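Local coordinates for autophagy protein 5 (Saccharomyces cerevisiae, PDB 2DYO) that takes part in autophagic vesicle formation and cytoplasm-to-vacuole transport, and is required for nucleophagy and mitophagy, at residues I22-F26 with H122-G126; E45-N50 with W177-R183; Y88-V92 with S275-Y281; C155-N159 with K194-S198. One frame throughout, in Å; residues are numbered along the deposited sequence.

Contact 1. Residues I22-F26 with H122-G126; sequences IDPSF and HLVMG
The ring of Phe26 is the bump here, and the hollow it fills is built by Leu123, Val124 and Met125 on the strand. The methyl CE of Met125 sits almost over the middle of one ring face, 3.4 Å from the ring centroid and 13° off the normal. On the opposite face CD1 of Leu123 lies nearer the rim, 3.8 Å from Phe26 CE2, and the leading edge of the ring runs up against the backbone of Val124. Met125 reaches its face because its chain bends at chi3 (81°), which folds CE back over the ring; SD stays farther above the same face, a Met-aromatic contact. On its way there Met125 passes Ser25, with CG 3.4 Å from Ser25 OG. Behind the ring, CD1 of Ile22 packs beside CB of Leu123, the two side chains pointing the same way toward helix 52-59. Ile22 and Leu123 pair in parallel, joining the sheet's first strand, 15-22, to its central one, 118-126, as in the ubiquitin-like fold. Leu123 is bonded on the two sides of Ile22, by Ser21 and, through its O, by Asp23 N (3.2 Å), where the chain leaves the strand in a 3-10 turn that lifts Phe26 over the sheet. Asp23 lays its carboxylate against Val124 CG2, and each of its oxygens accepts a water proton. One water bonds OD1, Ser25 OG and the backbone N of Met125, tying the turn to the strand; the other links Asp23 OD2, at 2.5 Å, to His122 ND1.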
loop_
_atom_site.group_PDB
_atom_site.type_symbol
_atom_site.label_atom_id
_atom_site.label_comp_id
_atom_site.label_asym_id
_atom_site.label_seq_id
_atom_site.Cartn_x
_atom_site.Cartn_y
_atom_site.Cartn_z
ATOM N N ILE A 22 2.762 -9.328 -18.426
ATOM C CA ILE A 22 3.470 -8.348 -19.242
ATOM C C ILE A 22 2.805 -8.273 -20.610
ATOM O O ILE A 22 2.831 -9.248 -21.359
ATOM C CB ILE A 22 4.945 -8.765 -19.445
ATOM C CG1 ILE A 22 5.587 -9.095 -18.094
ATOM C CG2 ILE A 22 5.707 -7.659 -20.161
ATOM C CD1 ILE A 22 5.532 -7.965 -17.082
ATOM N N ASP A 23 2.211 -7.126 -20.938
ATOM C CA ASP A 23 1.555 -6.978 -22.234
ATOM C C ASP A 23 2.509 -7.324 -23.370
ATOM O O ASP A 23 3.692 -7.003 -23.316
ATOM C CB ASP A 23 1.031 -5.555 -22.433
ATOM C CG ASP A 23 -0.317 -5.332 -21.776
ATOM O OD1 ASP A 23 -0.949 -4.294 -22.066
ATOM O OD2 ASP A 23 -0.747 -6.185 -20.968
ATOM N N PRO A 24 1.996 -7.984 -24.418
ATOM C CA PRO A 24 2.819 -8.370 -25.568
ATOM C C PRO A 24 3.536 -7.194 -26.228
ATOM O O PRO A 24 4.539 -7.377 -26.919
ATOM C CB PRO A 24 1.815 -9.055 -26.498
ATOM C CG PRO A 24 0.515 -8.394 -26.150
ATOM C CD PRO A 24 0.583 -8.329 -24.644
ATOM N N SER A 25 3.029 -5.986 -26.000
ATOM C CA SER A 25 3.632 -4.786 -26.567
ATOM C C SER A 25 5.108 -4.668 -26.181
ATOM O O SER A 25 5.891 -4.044 -26.896
ATOM C CB SER A 25 2.871 -3.543 -26.098
ATOM O OG SER A 25 2.870 -3.449 -24.684
ATOM N N PHE A 26 5.479 -5.274 -25.054
ATOM C CA PHE A 26 6.859 -5.247 -24.556
ATOM C C PHE A 26 7.711 -6.376 -25.125
ATOM O O PHE A 26 8.939 -6.287 -25.152
ATOM C CB PHE A 26 6.898 -5.404 -23.026
ATOM C CG PHE A 26 6.381 -4.221 -22.260
ATOM C CD1 PHE A 26 5.021 -3.945 -22.203
ATOM C CD2 PHE A 26 7.262 -3.399 -21.563
ATOM C CE1 PHE A 26 4.544 -2.868 -21.459
ATOM C CE2 PHE A 26 6.797 -2.322 -20.818
ATOM C CZ PHE A 26 5.437 -2.056 -20.765
ATOM N N HIS A 122 -1.208 -5.905 -14.671
ATOM C CA HIS A 122 -0.703 -5.951 -16.036
ATOM C C HIS A 122 0.204 -4.748 -16.295
ATOM O O HIS A 122 -0.175 -3.609 -16.025
ATOM C CB HIS A 122 -1.874 -5.928 -17.025
ATOM C CG HIS A 122 -2.996 -6.850 -16.652
ATOM N ND1 HIS A 122 -3.228 -8.048 -17.294
ATOM C CD2 HIS A 122 -3.933 -6.761 -15.676
ATOM C CE1 HIS A 122 -4.256 -8.658 -16.731
ATOM N NE2 HIS A 122 -4.702 -7.900 -15.746
ATOM N N LEU A 123 1.401 -5.013 -16.812
ATOM C CA LEU A 123 2.360 -3.957 -17.130
ATOM C C LEU A 123 2.039 -3.505 -18.554
ATOM O O LEU A 123 2.073 -4.313 -19.483
ATOM C CB LEU A 123 3.789 -4.505 -17.082
ATOM C CG LEU A 123 4.974 -3.608 -16.696
ATOM C CD1 LEU A 123 6.186 -4.069 -17.472
ATOM C CD2 LEU A 123 4.695 -2.141 -16.985
ATOM N N VAL A 124 1.746 -2.220 -18.721
ATOM C CA VAL A 124 1.391 -1.668 -20.026
ATOM C C VAL A 124 2.262 -0.477 -20.440
ATOM O O VAL A 124 2.935 0.132 -19.608
ATOM C CB VAL A 124 -0.088 -1.213 -20.021
ATOM C CG1 VAL A 124 -0.474 -0.639 -21.368
ATOM C CG2 VAL A 124 -0.984 -2.384 -19.668
ATOM N N MET A 125 2.253 -0.159 -21.733
ATOM C CA MET A 125 3.013 0.974 -22.252
ATOM C C MET A 125 2.123 1.816 -23.160
ATOM O O MET A 125 1.062 1.363 -23.590
ATOM C CB MET A 125 4.238 0.505 -23.038
ATOM C CG MET A 125 3.917 -0.225 -24.329
ATOM S SD MET A 125 5.386 -0.365 -25.359
ATOM C CE MET A 125 6.188 -1.761 -24.621
ATOM N N GLY A 126 2.559 3.038 -23.448
ATOM C CA GLY A 126 1.780 3.918 -24.300
ATOM C C GLY A 126 2.405 5.292 -24.456
ATOM O O GLY A 126 3.425 5.590 -23.831
HETATM O O HOH W 1 0.904 -2.188 -23.616
HETATM O O HOH W 2 -1.364 -7.979 -19.372
#

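Contact 2. Residues E45-N50 with W177-R183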
loop_
_atom_site.group_PDB
_atom_site.type_symbol
_atom_site.label_atom_id
_atom_site.label_comp_id
_atom_site.label_asym_id
_atom_site.label_seq_id
_atom_site.Cartn_x
_atom_site.Cartn_y
_atom_site.Cartn_z
ATOM N N GLU A 45 2.621 -3.914 2.691
ATOM C CA GLU A 45 3.377 -2.700 2.971
ATOM C C GLU A 45 4.599 -2.497 2.075
ATOM O O GLU A 45 5.744 -2.604 2.529
ATOM C CB GLU A 45 3.824 -2.683 4.435
ATOM C CG GLU A 45 2.696 -2.810 5.455
ATOM C CD GLU A 45 1.865 -1.546 5.614
ATOM O OE1 GLU A 45 1.125 -1.475 6.614
ATOM O OE2 GLU A 45 1.936 -0.635 4.754
ATOM N N THR A 46 4.349 -2.204 0.803
ATOM C CA THR A 46 5.425 -1.932 -0.142
ATOM C C THR A 46 4.797 -1.333 -1.389
ATOM O O THR A 46 3.597 -1.067 -1.404
ATOM C CB THR A 46 6.215 -3.221 -0.509
ATOM O OG1 THR A 46 7.413 -2.859 -1.213
ATOM C CG2 THR A 46 5.375 -4.145 -1.397
ATOM N N TYR A 47 5.602 -1.103 -2.424
ATOM C CA TYR A 47 5.090 -0.551 -3.675
ATOM C C TYR A 47 5.308 -1.562 -4.800
ATOM O O TYR A 47 6.312 -2.283 -4.808
ATOM C CB TYR A 47 5.825 0.734 -4.070
ATOM C CG TYR A 47 5.618 1.923 -3.155
ATOM C CD1 TYR A 47 4.338 2.395 -2.855
ATOM C CD2 TYR A 47 6.711 2.622 -2.651
ATOM C CE1 TYR A 47 4.161 3.544 -2.076
ATOM C CE2 TYR A 47 6.546 3.761 -1.878
ATOM C CZ TYR A 47 5.278 4.221 -1.596
ATOM O OH TYR A 47 5.139 5.371 -0.852
ATOM N N LEU A 48 4.393 -1.589 -5.762
ATOM C CA LEU A 48 4.515 -2.506 -6.893
ATOM C C LEU A 48 5.787 -2.226 -7.685
ATOM O O LEU A 48 6.390 -3.121 -8.259
ATOM C CB LEU A 48 3.297 -2.370 -7.822
ATOM C CG LEU A 48 1.950 -2.894 -7.301
ATOM C CD1 LEU A 48 0.844 -2.489 -8.275
ATOM C CD2 LEU A 48 2.004 -4.400 -7.150
ATOM N N VAL A 49 6.176 -0.959 -7.715
ATOM C CA VAL A 49 7.359 -0.528 -8.439
ATOM C C VAL A 49 8.660 -1.156 -7.922
ATOM O O VAL A 49 9.673 -1.184 -8.628
ATOM C CB VAL A 49 7.427 1.003 -8.438
ATOM C CG1 VAL A 49 8.317 1.510 -7.329
ATOM C CG2 VAL A 49 7.829 1.502 -9.813
ATOM N N ASN A 50 8.634 -1.684 -6.703
ATOM C CA ASN A 50 9.817 -2.340 -6.155
ATOM C C ASN A 50 10.089 -3.671 -6.864
ATOM O O ASN A 50 11.096 -4.341 -6.594
ATOM C CB ASN A 50 9.640 -2.575 -4.655
ATOM C CG ASN A 50 9.758 -1.292 -3.866
ATOM O OD1 ASN A 50 9.393 -1.218 -2.692
ATOM N ND2 ASN A 50 10.297 -0.267 -4.513
ATOM N N TRP A 177 14.452 3.332 4.325
ATOM C CA TRP A 177 13.912 2.823 3.065
ATOM C C TRP A 177 14.368 1.387 2.845
ATOM O O TRP A 177 13.603 0.540 2.385
ATOM C CB TRP A 177 14.386 3.670 1.882
ATOM C CG TRP A 177 14.042 3.053 0.545
ATOM C CD1 TRP A 177 14.912 2.553 -0.383
ATOM C CD2 TRP A 177 12.729 2.845 0.014
ATOM N NE1 TRP A 177 14.221 2.048 -1.460
ATOM C CE2 TRP A 177 12.878 2.216 -1.242
ATOM C CE3 TRP A 177 11.439 3.134 0.478
ATOM C CZ2 TRP A 177 11.782 1.868 -2.039
ATOM C CZ3 TRP A 177 10.349 2.787 -0.317
ATOM C CH2 TRP A 177 10.529 2.164 -1.559
ATOM N N GLY A 178 15.628 1.126 3.175
ATOM C CA GLY A 178 16.184 -0.198 2.996
ATOM C C GLY A 178 15.395 -1.299 3.670
ATOM O O GLY A 178 15.250 -2.390 3.116
ATOM N N SER A 179 14.884 -1.017 4.865
ATOM C CA SER A 179 14.109 -1.998 5.616
ATOM C C SER A 179 12.860 -2.429 4.855
ATOM O O SER A 179 12.370 -3.537 5.044
ATOM C CB SER A 179 13.695 -1.426 6.971
ATOM O OG SER A 179 12.779 -0.361 6.804
ATOM N N VAL A 180 12.338 -1.547 4.005
ATOM C CA VAL A 180 11.147 -1.867 3.218
ATOM C C VAL A 180 11.448 -2.954 2.184
ATOM O O VAL A 180 10.604 -3.807 1.901
ATOM C CB VAL A 180 10.615 -0.628 2.465
ATOM C CG1 VAL A 180 9.387 -1.016 1.640
ATOM C CG2 VAL A 180 10.263 0.480 3.459
ATOM N N ILE A 181 12.654 -2.915 1.623
ATOM C CA ILE A 181 13.059 -3.891 0.618
ATOM C C ILE A 181 13.471 -5.205 1.272
ATOM O O ILE A 181 13.059 -6.282 0.836
ATOM C CB ILE A 181 14.254 -3.379 -0.222
ATOM C CG1 ILE A 181 13.939 -2.002 -0.813
ATOM C CG2 ILE A 181 14.564 -4.375 -1.329
ATOM C CD1 ILE A 181 12.793 -1.991 -1.803
ATOM N N THR A 182 14.286 -5.112 2.320
ATOM C CA THR A 182 14.762 -6.300 3.025
ATOM C C THR A 182 13.733 -6.885 3.988
ATOM O O THR A 182 13.851 -8.035 4.399
ATOM C CB THR A 182 16.036 -5.993 3.834
ATOM O OG1 THR A 182 15.773 -4.922 4.745
ATOM C CG2 THR A 182 17.178 -5.603 2.914
ATOM N N ARG A 183 12.724 -6.092 4.341
ATOM C CA ARG A 183 11.687 -6.521 5.279
ATOM C C ARG A 183 12.263 -6.623 6.689
ATOM O O ARG A 183 11.915 -7.524 7.450
ATOM C CB ARG A 183 11.087 -7.874 4.870
ATOM C CG ARG A 183 10.579 -7.932 3.435
ATOM C CD ARG A 183 9.737 -6.711 3.090
ATOM N NE ARG A 183 8.511 -6.629 3.877
ATOM C CZ ARG A 183 7.707 -5.567 3.886
ATOM N NH1 ARG A 183 8.011 -4.500 3.155
ATOM N NH2 ARG A 183 6.596 -5.580 4.614
HETATM O O HOH W 3 9.408 -4.330 -0.529
#
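Arg183 and Glu45 meet where the end of helix 170-182, in the alpha-helical bundle region, comes against the loop that leads from strand 37-43 of the first ubiquitin-like domain into helix 52-59. Just past the helix, Arg183 takes a positive phi (71°) and its side chain doubles back, bent at both chi2 and chi3, which turns the guanidinium toward the last helical turn and the loop. NH1 is then shared by two backbone carbonyls. It gives one bond to Val180 O, on a lone pair and close to the guanidinium plane, and another to Glu45 O at 3.0 Å, where the donor is tilted 34° from the carbonyl plane. A methionine in its place would probably leave both carbonyls without this shared donor and take away a direct tie between the helix end and the loop. Trp12 makes a cation-pi contact with Arg183, while the Glu45 carboxylate turns elsewhere, to the backbone N of Phe276 and to Gln256. Earlier in the helix, Trp177 presents the rim of its six-membered ring. The amide of Asn50 comes head-on to that rim with its plane 70° from the indole, ND2 3.6 Å from CZ2. Tyr47 CD2 meets the same rim at CH2 (4.0 Å), ring edge to ring edge. Ile181 CD1 lies over the face of the Asn50 amide, 3.6 Å from OD1. Nearby, CG1 of Val180 lies obliquely beside Thr46, and a water bridges the two residues, accepting from Thr46 OG1 at 2.6 Å and donating to Val180 O at 2.8 Å.

Contact 3. Residues Y88-V92 with S275-Y281; sequences YPVGV and SFDGFLY
The N-terminal end of helix 90-98, from the first ubiquitin-like domain, here meets the turn that leads into strand 280-286 of the second. Pro89, at the N-cap position, wedges between two aromatic side chains: its CG lies 3.6 Å from Phe276 CE2, and its CD packs against Tyr281 CE1 and OH. One helical turn on, Val92 lays both methyls on one face of the Tyr281 ring, near its base; CG2 sits 3.9 Å from the centroid and 28° off the normal, while CG1 reaches CD2. Tyr88 meets the ring at Tyr281 CE2, which lies at the edge of the Tyr88 ring, 3.7 Å from its CD2. The phenol is held by its end: OH donates to the syn lone pair of Asp277 OD1 at 2.6 Å. A leucine replacing Tyr281 would probably leave that carboxylate oxygen without its phenol donor and the methyls of Val92 without a flat face to lie on. The other oxygen, OD2, accepts from Phe279 N (3.0 Å), met from above the carboxylate plane. The same aspartate thus closes an Asx turn overlapping the type I beta turn from Ser275 to Gly278, at the entry to the central strand of the second ubiquitin-like domain.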
loop_
_atom_site.group_PDB
_atom_site.type_symbol
_atom_site.label_atom_id
_atom_site.label_comp_id
_atom_site.label_asym_id
_atom_site.label_seq_id
_atom_site.Cartn_x
_atom_site.Cartn_y
_atom_site.Cartn_z
ATOM N N TYR A 88 0.873 4.015 -4.076
ATOM C CA TYR A 88 0.050 3.761 -2.894
ATOM C C TYR A 88 0.480 2.389 -2.427
ATOM O O TYR A 88 0.843 1.551 -3.247
ATOM C CB TYR A 88 -1.446 3.723 -3.232
ATOM C CG TYR A 88 -2.018 5.079 -3.532
ATOM C CD1 TYR A 88 -1.968 5.607 -4.819
ATOM C CD2 TYR A 88 -2.566 5.861 -2.517
ATOM C CE1 TYR A 88 -2.452 6.887 -5.091
ATOM C CE2 TYR A 88 -3.049 7.142 -2.774
ATOM C CZ TYR A 88 -2.987 7.646 -4.066
ATOM O OH TYR A 88 -3.460 8.910 -4.324
ATOM N N PRO A 89 0.456 2.134 -1.109
ATOM C CA PRO A 89 0.867 0.799 -0.662
ATOM C C PRO A 89 0.020 -0.248 -1.372
ATOM O O PRO A 89 -1.157 -0.024 -1.637
ATOM C CB PRO A 89 0.585 0.829 0.841
ATOM C CG PRO A 89 0.779 2.281 1.196
ATOM C CD PRO A 89 0.107 2.996 0.035
ATOM N N VAL A 90 0.622 -1.394 -1.664
ATOM C CA VAL A 90 -0.077 -2.489 -2.330
ATOM C C VAL A 90 -1.357 -2.882 -1.589
ATOM O O VAL A 90 -2.383 -3.154 -2.214
ATOM C CB VAL A 90 0.857 -3.729 -2.446
ATOM C CG1 VAL A 90 0.095 -4.934 -3.001
ATOM C CG2 VAL A 90 2.031 -3.388 -3.355
ATOM N N GLY A 91 -1.297 -2.912 -0.260
ATOM C CA GLY A 91 -2.470 -3.283 0.517
ATOM C C GLY A 91 -3.608 -2.290 0.366
ATOM O O GLY A 91 -4.783 -2.664 0.403
ATOM N N VAL A 92 -3.260 -1.015 0.221
ATOM C CA VAL A 92 -4.246 0.047 0.043
ATOM C C VAL A 92 -4.887 -0.080 -1.340
ATOM O O VAL A 92 -6.092 0.143 -1.508
ATOM C CB VAL A 92 -3.586 1.442 0.208
ATOM C CG1 VAL A 92 -4.579 2.552 -0.157
ATOM C CG2 VAL A 92 -3.139 1.626 1.669
ATOM N N SER A 275 -0.133 2.887 7.439
ATOM C CA SER A 275 0.646 2.140 6.462
ATOM C C SER A 275 2.135 2.497 6.536
ATOM O O SER A 275 2.525 3.403 7.279
ATOM C CB SER A 275 0.097 2.395 5.060
ATOM O OG SER A 275 -1.263 1.980 4.975
ATOM N N PHE A 276 2.954 1.798 5.751
ATOM C CA PHE A 276 4.404 1.995 5.769
ATOM C C PHE A 276 4.921 3.334 5.238
ATOM O O PHE A 276 6.116 3.610 5.332
ATOM C CB PHE A 276 5.099 0.836 5.034
ATOM C CG PHE A 276 5.199 1.025 3.547
ATOM C CD1 PHE A 276 6.413 1.377 2.958
ATOM C CD2 PHE A 276 4.084 0.850 2.732
ATOM C CE1 PHE A 276 6.515 1.557 1.571
ATOM C CE2 PHE A 276 4.170 1.026 1.343
ATOM C CZ PHE A 276 5.390 1.381 0.761
ATOM N N ASP A 277 4.037 4.160 4.682
ATOM C CA ASP A 277 4.457 5.470 4.191
ATOM C C ASP A 277 4.092 6.542 5.217
ATOM O O ASP A 277 4.231 7.735 4.958
ATOM C CB ASP A 277 3.809 5.797 2.841
ATOM C CG ASP A 277 2.297 5.901 2.917
ATOM O OD1 ASP A 277 1.700 6.307 1.898
ATOM O OD2 ASP A 277 1.705 5.575 3.972
ATOM N N GLY A 278 3.625 6.101 6.386
ATOM C CA GLY A 278 3.271 7.031 7.447
ATOM C C GLY A 278 1.831 7.508 7.477
ATOM O O GLY A 278 1.387 8.089 8.470
ATOM N N PHE A 279 1.095 7.272 6.398
ATOM C CA PHE A 279 -0.302 7.687 6.334
ATOM C C PHE A 279 -1.262 6.567 6.711
ATOM O O PHE A 279 -1.015 5.392 6.416
ATOM C CB PHE A 279 -0.675 8.168 4.923
ATOM C CG PHE A 279 -0.307 9.598 4.644
ATOM C CD1 PHE A 279 0.935 9.925 4.114
ATOM C CD2 PHE A 279 -1.211 10.622 4.910
ATOM C CE1 PHE A 279 1.273 11.256 3.851
ATOM C CE2 PHE A 279 -0.883 11.953 4.650
ATOM C CZ PHE A 279 0.362 12.268 4.121
ATOM N N LEU A 280 -2.348 6.941 7.380
ATOM C CA LEU A 280 -3.397 5.987 7.728
ATOM C C LEU A 280 -4.367 6.073 6.560
ATOM O O LEU A 280 -4.798 7.166 6.193
ATOM C CB LEU A 280 -4.131 6.396 9.005
ATOM C CG LEU A 280 -5.420 5.594 9.245
ATOM C CD1 LEU A 280 -5.081 4.121 9.517
ATOM C CD2 LEU A 280 -6.178 6.187 10.415
ATOM N N TYR A 281 -4.703 4.933 5.964
ATOM C CA TYR A 281 -5.633 4.926 4.844
ATOM C C TYR A 281 -6.919 4.200 5.198
ATOM O O TYR A 281 -6.887 3.101 5.751
ATOM C CB TYR A 281 -5.044 4.211 3.619
ATOM C CG TYR A 281 -3.887 4.898 2.941
ATOM C CD1 TYR A 281 -2.590 4.745 3.407
ATOM C CD2 TYR A 281 -4.091 5.669 1.796
ATOM C CE1 TYR A 281 -1.510 5.336 2.746
ATOM C CE2 TYR A 281 -3.028 6.266 1.132
ATOM C CZ TYR A 281 -1.741 6.090 1.609
ATOM O OH TYR A 281 -0.683 6.642 0.939
#

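Contact 4. Residues C155-N159 with K194-S198; sequences CFILN and KISSS
OD1 of Asn159 accepts the hydroxyl proton of Ser196 OG at 2.8 Å, on a lone pair in the carbonyl plane of the amide. The other end of the same amide is used as well: ND2 donates to Ile195 O at 2.9 Å, with that oxygen only 6° out of the amide plane and an N-H...O angle of 148°. Two bonds to consecutive residues, one accepted and one donated, fix the rotation of the amide, and the acceptor Ile195 O shows which end is nitrogen. Ser196 can answer because its OG stands anti to the backbone N (chi1 -175°), swung across to the asparagine, and its CB comes within 3.4 Å of Asn159 OD1. In the alpha-helical bundle region this is where two helices finish together: Asn159 is the last residue of helix 142-159, and Ser196 is the first to leave helical backbone angles after helix 185-195. Ile195 O, a carbonyl at the end of its helix, thereby gains a side-chain donor from the neighbouring helix. Deeper in, the meeting turns apolar. CG2 of Ile195 lies against Cys155 CB at 3.7 Å and reaches its SG at almost the same distance, one turn before Asn159; helix 163-166 covers Cys155 and Asn159 through Ala164. Leu158 flanks the serine, its CD1 3.9 Å from Ser196 CB, and it also touches Pro200 and Pro204 in the loop beyond. Toward the exposed loop a water lies between Leu158 O and Ser198 OG, 2.5 Å from Ser198 OG.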
loop_
_atom_site.group_PDB
_atom_site.type_symbol
_atom_site.label_atom_id
_atom_site.label_comp_id
_atom_site.label_asym_id
_atom_site.label_seq_id
_atom_site.Cartn_x
_atom_site.Cartn_y
_atom_site.Cartn_z
ATOM N N CYS A 155 5.728 13.671 9.160
ATOM C CA CYS A 155 6.422 14.244 10.312
ATOM C C CYS A 155 5.834 15.616 10.641
ATOM O O CYS A 155 5.527 15.917 11.799
ATOM C CB CYS A 155 7.922 14.371 10.019
ATOM S SG CYS A 155 8.932 15.025 11.376
ATOM N N PHE A 156 5.666 16.434 9.607
ATOM C CA PHE A 156 5.107 17.770 9.756
ATOM C C PHE A 156 3.677 17.736 10.290
ATOM O O PHE A 156 3.307 18.536 11.147
ATOM C CB PHE A 156 5.120 18.502 8.417
ATOM C CG PHE A 156 4.568 19.892 8.491
ATOM C CD1 PHE A 156 5.255 20.889 9.178
ATOM C CD2 PHE A 156 3.342 20.200 7.913
ATOM C CE1 PHE A 156 4.729 22.173 9.289
ATOM C CE2 PHE A 156 2.804 21.485 8.018
ATOM C CZ PHE A 156 3.500 22.474 8.708
ATOM N N ILE A 157 2.872 16.815 9.771
ATOM C CA ILE A 157 1.482 16.684 10.199
ATOM C C ILE A 157 1.401 16.237 11.660
ATOM O O ILE A 157 0.632 16.793 12.451
ATOM C CB ILE A 157 0.727 15.669 9.298
ATOM C CG1 ILE A 157 0.648 16.223 7.870
ATOM C CG2 ILE A 157 -0.676 15.401 9.855
ATOM C CD1 ILE A 157 0.177 15.220 6.824
ATOM N N LEU A 158 2.214 15.246 12.017
ATOM C CA LEU A 158 2.236 14.716 13.377
ATOM C C LEU A 158 2.886 15.622 14.416
ATOM O O LEU A 158 2.355 15.783 15.516
ATOM C CB LEU A 158 2.955 13.363 13.411
ATOM C CG LEU A 158 2.269 12.161 12.762
ATOM C CD1 LEU A 158 3.246 10.989 12.722
ATOM C CD2 LEU A 158 1.020 11.786 13.555
ATOM N N ASN A 159 4.026 16.216 14.071
ATOM C CA ASN A 159 4.758 17.058 15.014
ATOM C C ASN A 159 4.614 18.571 14.878
ATOM O O ASN A 159 5.006 19.312 15.779
ATOM C CB ASN A 159 6.246 16.704 14.969
ATOM C CG ASN A 159 6.496 15.218 15.129
ATOM O OD1 ASN A 159 5.771 14.531 15.852
ATOM N ND2 ASN A 159 7.534 14.712 14.464
ATOM N N LYS A 194 11.327 7.027 15.722
ATOM C CA LYS A 194 12.189 8.187 15.935
ATOM C C LYS A 194 11.618 9.449 15.312
ATOM O O LYS A 194 11.795 10.543 15.847
ATOM C CB LYS A 194 13.579 7.961 15.332
ATOM C CG LYS A 194 14.469 7.001 16.079
ATOM C CD LYS A 194 15.909 7.131 15.589
ATOM C CE LYS A 194 16.404 8.570 15.722
ATOM N NZ LYS A 194 17.846 8.715 15.366
ATOM N N ILE A 195 10.957 9.296 14.169
ATOM C CA ILE A 195 10.373 10.431 13.465
ATOM C C ILE A 195 9.272 11.054 14.302
ATOM O O ILE A 195 9.074 12.268 14.273
ATOM C CB ILE A 195 9.787 10.006 12.101
ATOM C CG1 ILE A 195 10.905 9.492 11.195
ATOM C CG2 ILE A 195 9.073 11.189 11.450
ATOM C CD1 ILE A 195 10.431 9.005 9.846
ATOM N N SER A 196 8.553 10.214 15.042
ATOM C CA SER A 196 7.478 10.676 15.915
ATOM C C SER A 196 6.946 9.564 16.808
ATOM O O SER A 196 6.510 8.516 16.324
ATOM C CB SER A 196 6.321 11.255 15.102
ATOM O OG SER A 196 5.342 11.805 15.971
ATOM N N SER A 197 6.986 9.805 18.114
ATOM C CA SER A 197 6.505 8.842 19.097
ATOM C C SER A 197 5.652 9.563 20.138
ATOM O O SER A 197 5.240 8.975 21.140
ATOM C CB SER A 197 7.688 8.148 19.778
ATOM O OG SER A 197 8.505 9.082 20.464
ATOM N N SER A 198 5.397 10.844 19.885
ATOM C CA SER A 198 4.589 11.671 20.774
ATOM C C SER A 198 3.139 11.660 20.296
ATOM O O SER A 198 2.830 11.050 19.274
ATOM C CB SER A 198 5.116 13.105 20.764
ATOM O OG SER A 198 4.980 13.675 19.474
HETATM O O HOH W 4 3.539 15.247 18.199
#

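How the contacts relate
From the N terminus, strand 15-22 runs into contact 1, whose partner comes back at strand 118-126, completing the sheet of the first ubiquitin-like domain. Within that loop start contact 2, from 45-50 to the helical region at 177-183, and contact 3, from 88-92 to the second ubiquitin-like domain at 275-281. Contacts 1, 2 and 3 cross one another along the chain. Contact 4 closes a short helical loop nested inside contact 3 and crosses contact 2. Contacts 2 and 3 touch, through Glu45 OE2 with Phe276 N and Thr46 O with Val90 N, joining all three regions. Contact 4 meets contact 3 where Ile157 packs on Phe279; contact 1 stands apart, its centre about 40 Å from contact 4's.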